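Local coordinates for protein leucine--trna ligase (Agrobacterium radiobacter, PDB 5AH5) that probably charges tRNA(Leu) with L-leucine at the expense of ATP, and binds a leucyl-adenylate analogue and a zinc ion, at residues Y54-D58 against G114-S118; L72-W77 against Y117-L123. All blocks are in the same frame, centred on the assembly; numbering follows the deposited sequence.

Interaction 1 (Y54-D58 against G114-S118); sequences YSMGD and GFGYS
Tyr54 meets both aromatic residues of 114-118 through the base of its side chain. Its CB lies 3.6 Å from CE2 of Phe115 and 3.4 Å from the hydroxyl OH of Tyr117. The two tyrosine side chains cross at about a right angle. The Tyr54 ring continues past 114-118 to the ligand pocket, where its OH bonds to the carbonyl of Met38 and its side chain touches the bound leucyl-adenylate analogue. The backbone carbonyl carbon of Tyr54 sits over one face of the Phe115 ring, toward the rim. Water 1 lies over that ring too and donates a hydrogen bond to Tyr117 OH at 2.7 Å. Tyr117 OH also bonds to Glu37. Ser55 comes next, at the edge of the same ring: its OG is 3.4 Å from CE1 of Phe115, while the hydroxyl itself bonds to the Val51 carbonyl one turn back. Asp58 makes the direct polar link. Its CG stands anti to the backbone N (chi1 -165°), which carries the carboxylate to the loop backbone. Gly116 N donates to Asp58 OD1 at 2.9 Å with a nearly straight angle of 165°, coming from above the carboxylate plane. Asp58 OD2 forms salt bridges with Arg62 and Arg596, so the carboxylate is gripped at both oxygens and would probably stay charged. Gly114, with its positive phi, closes helix 95-112 in a Schellman motif, and Gly116 centres an inverse gamma turn. The exit from helix 95-112 is thus laid against helix 48-66, with helix 592-601 reaching Ser55 and Phe115 through Arg596.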
# COMPACT_ATOMS: atom_id res chain seq x y z
N TYR B 54 5.14 -10.61 3.41
CA TYR B 54 4.22 -11.34 4.25
C TYR B 54 4.89 -11.74 5.58
O TYR B 54 4.25 -11.89 6.63
CB TYR B 54 3.57 -12.50 3.47
CG TYR B 54 2.79 -12.08 2.20
CD1 TYR B 54 2.23 -10.84 2.07
CD2 TYR B 54 2.57 -12.97 1.13
CE1 TYR B 54 1.55 -10.44 0.97
CE2 TYR B 54 1.86 -12.55 -0.03
CZ TYR B 54 1.37 -11.31 -0.12
OH TYR B 54 0.62 -10.85 -1.23
N SER B 55 6.18 -11.97 5.53
CA SER B 55 6.98 -12.19 6.72
C SER B 55 6.82 -11.06 7.69
O SER B 55 6.72 -11.29 8.90
CB SER B 55 8.44 -12.30 6.37
OG SER B 55 8.66 -13.53 5.78
N MET B 56 6.77 -9.85 7.18
CA MET B 56 6.70 -8.64 8.06
C MET B 56 5.37 -8.60 8.81
O MET B 56 5.33 -8.28 10.01
CB MET B 56 6.86 -7.35 7.28
CG MET B 56 8.22 -7.15 6.60
SD MET B 56 8.32 -5.64 5.59
CE MET B 56 9.98 -5.94 4.98
N GLY B 57 4.29 -8.95 8.10
CA GLY B 57 2.98 -9.02 8.69
C GLY B 57 2.90 -10.10 9.68
O GLY B 57 2.32 -9.88 10.73
N ASP B 58 3.49 -11.28 9.40
CA ASP B 58 3.42 -12.33 10.36
C ASP B 58 4.17 -12.03 11.72
O ASP B 58 3.74 -12.44 12.77
CB ASP B 58 4.03 -13.60 9.83
CG ASP B 58 3.64 -14.81 10.67
OD1 ASP B 58 2.44 -14.99 10.94
OD2 ASP B 58 4.53 -15.59 11.09
N GLY B 114 5.12 -20.97 7.72
CA GLY B 114 4.66 -20.72 9.06
C GLY B 114 3.97 -19.40 9.17
O GLY B 114 3.91 -18.84 10.25
N PHE B 115 3.43 -18.89 8.09
CA PHE B 115 2.66 -17.70 8.16
C PHE B 115 1.27 -17.96 8.80
O PHE B 115 0.44 -18.76 8.29
CB PHE B 115 2.49 -17.05 6.76
CG PHE B 115 3.75 -16.52 6.11
CD1 PHE B 115 4.87 -16.15 6.83
CD2 PHE B 115 3.77 -16.33 4.74
CE1 PHE B 115 6.00 -15.61 6.18
CE2 PHE B 115 4.85 -15.80 4.09
CZ PHE B 115 5.99 -15.45 4.82
N GLY B 116 0.98 -17.23 9.88
CA GLY B 116 -0.15 -17.51 10.76
C GLY B 116 -1.39 -16.70 10.40
O GLY B 116 -1.73 -15.80 11.08
N TYR B 117 -2.08 -17.10 9.33
CA TYR B 117 -3.25 -16.41 8.85
C TYR B 117 -4.51 -17.02 9.49
O TYR B 117 -4.49 -18.13 9.98
CB TYR B 117 -3.31 -16.45 7.33
CG TYR B 117 -2.30 -15.59 6.67
CD1 TYR B 117 -2.39 -14.21 6.77
CD2 TYR B 117 -1.29 -16.13 5.91
CE1 TYR B 117 -1.47 -13.41 6.16
CE2 TYR B 117 -0.36 -15.32 5.28
CZ TYR B 117 -0.43 -13.99 5.43
OH TYR B 117 0.51 -13.20 4.82
N SER B 118 -5.51 -16.18 9.65
CA SER B 118 -6.84 -16.58 10.11
C SER B 118 -7.59 -17.04 8.80
O SER B 118 -8.29 -16.26 8.11
CB SER B 118 -7.59 -15.44 10.74
OG SER B 118 -8.90 -15.87 11.19
O HOH W 1 2.13 -13.00 7.02

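Interaction 2 (L72-W77 against Y117-L123); sequences LHPMGW and YSWANEL
Met75 curls over one face of the Tyr117 ring, touching it at two points of its chain. Its CB makes a CH-pi contact 3.5 Å from the ring centroid and only 11° off the normal. Bends at its second and third torsions then fold the chain back, so that CE reaches Tyr117 CZ at 3.5 Å. SD stays farther above the face, in a more distant Met-aromatic contact. Met75 also runs beside the Trp119 indole, pointing the same way. His73 meets Tyr117 at the CE1 corner, which sits over the imidazole face toward its rim; the two rings are oblique, their planes 33° apart. The loop after strand 70-72 here runs beside the loop between helices 95-112 and 128-143. Ser118 N donates to His73 O at 3.0 Å, and Tyr117 CA makes a CA-H...O contact with the same oxygen. Water 2 joins the chains next to it, accepting from Met75 N and donating to Ser118 O. At the far end Trp77 N gives a weak hydrogen bond to Leu123 O. The Trp77 indole is held more firmly. Its NE1 donates to Glu122 OE2 at 2.7 Å, almost straight at 178°, with the oxygen in the indole plane and using its anti lone pair. Trp77 and Trp119 cross at about a right angle, Trp77 CZ2 lying 4.1 Å from Trp119 CZ3. Ser118 OG donates to Asn121 OD1, a bond within 117-123. Both carboxylate oxygens of Glu122 have a partner, OE2 the Trp77 indole and OE1 Lys107. His73 NE2 and Tyr117 OH bond to different oxygens of Glu37, so the Glu37 carboxylate is shared by the two rings and its charge is probably stabilised by them.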
# COMPACT_ATOMS: atom_id res chain seq x y z
N LEU B 72 -6.82 -9.66 13.80
CA LEU B 72 -7.22 -10.18 12.50
C LEU B 72 -6.00 -10.06 11.56
O LEU B 72 -5.60 -8.98 11.24
CB LEU B 72 -8.40 -9.39 11.95
CG LEU B 72 -8.87 -9.82 10.53
CD1 LEU B 72 -9.01 -11.30 10.44
CD2 LEU B 72 -10.19 -9.15 10.13
N HIS B 73 -5.41 -11.18 11.19
CA HIS B 73 -4.40 -11.22 10.17
C HIS B 73 -4.86 -12.21 9.05
O HIS B 73 -4.60 -13.37 9.13
CB HIS B 73 -3.16 -11.76 10.76
CG HIS B 73 -1.97 -11.69 9.87
ND1 HIS B 73 -0.97 -12.63 9.93
CD2 HIS B 73 -1.56 -10.76 8.97
CE1 HIS B 73 -0.03 -12.34 9.06
NE2 HIS B 73 -0.35 -11.20 8.47
N PRO B 74 -5.43 -11.71 7.97
CA PRO B 74 -6.13 -12.60 7.04
C PRO B 74 -5.40 -12.63 5.72
O PRO B 74 -4.58 -11.77 5.47
CB PRO B 74 -7.45 -11.85 6.85
CG PRO B 74 -7.03 -10.43 6.77
CD PRO B 74 -5.86 -10.30 7.76
N MET B 75 -5.78 -13.55 4.85
CA MET B 75 -5.16 -13.68 3.54
C MET B 75 -6.23 -14.26 2.57
O MET B 75 -7.12 -15.04 2.93
CB MET B 75 -3.91 -14.60 3.57
CG MET B 75 -3.25 -14.90 2.18
SD MET B 75 -2.84 -13.42 1.27
CE MET B 75 -1.63 -12.67 2.42
N GLY B 76 -6.12 -13.84 1.35
CA GLY B 76 -7.06 -14.27 0.32
C GLY B 76 -6.41 -13.91 -1.01
O GLY B 76 -5.21 -13.59 -1.06
N TRP B 77 -7.20 -13.97 -2.06
CA TRP B 77 -6.67 -14.19 -3.42
C TRP B 77 -7.26 -13.17 -4.36
O TRP B 77 -8.47 -13.11 -4.51
CB TRP B 77 -7.03 -15.62 -3.82
CG TRP B 77 -6.61 -16.58 -2.72
CD1 TRP B 77 -7.42 -17.25 -1.88
CD2 TRP B 77 -5.26 -16.82 -2.25
NE1 TRP B 77 -6.70 -18.03 -1.03
CE2 TRP B 77 -5.36 -17.77 -1.22
CE3 TRP B 77 -4.00 -16.36 -2.63
CZ2 TRP B 77 -4.24 -18.22 -0.51
CZ3 TRP B 77 -2.86 -16.85 -1.94
CH2 TRP B 77 -2.99 -17.76 -0.89
N TYR B 117 -2.08 -17.10 9.33
CA TYR B 117 -3.25 -16.41 8.85
C TYR B 117 -4.51 -17.02 9.49
O TYR B 117 -4.49 -18.13 9.98
CB TYR B 117 -3.31 -16.45 7.33
CG TYR B 117 -2.30 -15.59 6.67
CD1 TYR B 117 -2.39 -14.21 6.77
CD2 TYR B 117 -1.29 -16.13 5.91
CE1 TYR B 117 -1.47 -13.41 6.16
CE2 TYR B 117 -0.36 -15.32 5.28
CZ TYR B 117 -0.43 -13.99 5.43
OH TYR B 117 0.51 -13.20 4.82
N SER B 118 -5.51 -16.18 9.65
CA SER B 118 -6.84 -16.58 10.11
C SER B 118 -7.59 -17.04 8.80
O SER B 118 -8.29 -16.26 8.11
CB SER B 118 -7.59 -15.44 10.74
OG SER B 118 -8.90 -15.87 11.19
N TRP B 119 -7.33 -18.25 8.50
CA TRP B 119 -7.85 -18.93 7.27
C TRP B 119 -9.36 -19.06 7.22
O TRP B 119 -9.92 -19.17 6.14
CB TRP B 119 -7.20 -20.29 7.12
CG TRP B 119 -5.75 -20.23 6.76
CD1 TRP B 119 -4.72 -20.82 7.45
CD2 TRP B 119 -5.16 -19.65 5.58
NE1 TRP B 119 -3.55 -20.58 6.82
CE2 TRP B 119 -3.77 -19.88 5.67
CE3 TRP B 119 -5.67 -18.96 4.46
CZ2 TRP B 119 -2.88 -19.44 4.71
CZ3 TRP B 119 -4.80 -18.50 3.52
CH2 TRP B 119 -3.39 -18.74 3.65
N ALA B 120 -10.04 -18.92 8.35
CA ALA B 120 -11.51 -18.90 8.36
C ALA B 120 -11.99 -17.68 7.70
O ALA B 120 -13.15 -17.61 7.34
CB ALA B 120 -12.09 -18.92 9.78
N ASN B 121 -11.12 -16.68 7.60
CA ASN B 121 -11.44 -15.43 6.97
C ASN B 121 -10.96 -15.35 5.51
O ASN B 121 -11.08 -14.33 4.92
CB ASN B 121 -10.87 -14.26 7.83
CG ASN B 121 -11.55 -14.18 9.19
OD1 ASN B 121 -11.14 -14.85 10.08
ND2 ASN B 121 -12.70 -13.48 9.27
N GLU B 122 -10.43 -16.43 4.97
CA GLU B 122 -10.00 -16.42 3.58
C GLU B 122 -11.11 -16.09 2.59
O GLU B 122 -12.27 -16.40 2.83
CB GLU B 122 -9.41 -17.80 3.27
CG GLU B 122 -8.85 -18.06 1.85
CD GLU B 122 -8.38 -19.49 1.70
OE1 GLU B 122 -8.57 -20.32 2.61
OE2 GLU B 122 -7.73 -19.82 0.67
N LEU B 123 -10.75 -15.41 1.52
CA LEU B 123 -11.66 -15.16 0.41
C LEU B 123 -10.91 -15.22 -0.91
O LEU B 123 -9.67 -15.24 -0.97
CB LEU B 123 -12.37 -13.82 0.52
CG LEU B 123 -11.48 -12.58 0.67
CD1 LEU B 123 -10.93 -12.10 -0.71
CD2 LEU B 123 -12.20 -11.40 1.30
O HOH W 2 -7.12 -15.97 5.78

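How the interactions relate
Interactions 1 and 2 lie about 10 Å apart, centre to centre, and share Tyr117 and Ser118. Along the chain come helix 48-66, strand 70-72 with its following loop, helix 95-112, and then the loop that serves both contacts. Its first part, 114-118, rests on helix 48-66, and 117-123 continues along 72-77. Strand 70-72 is an outermost strand of the parallel sheet in the class I catalytic region. His73 bridges the two, packing on Gly57 and Asp58 of the helix. Tyr54 and Met75 also meet. The loop therefore joins this helix to the sheet edge, near the bound leucyl-adenylate analogue, which Tyr54 touches directly.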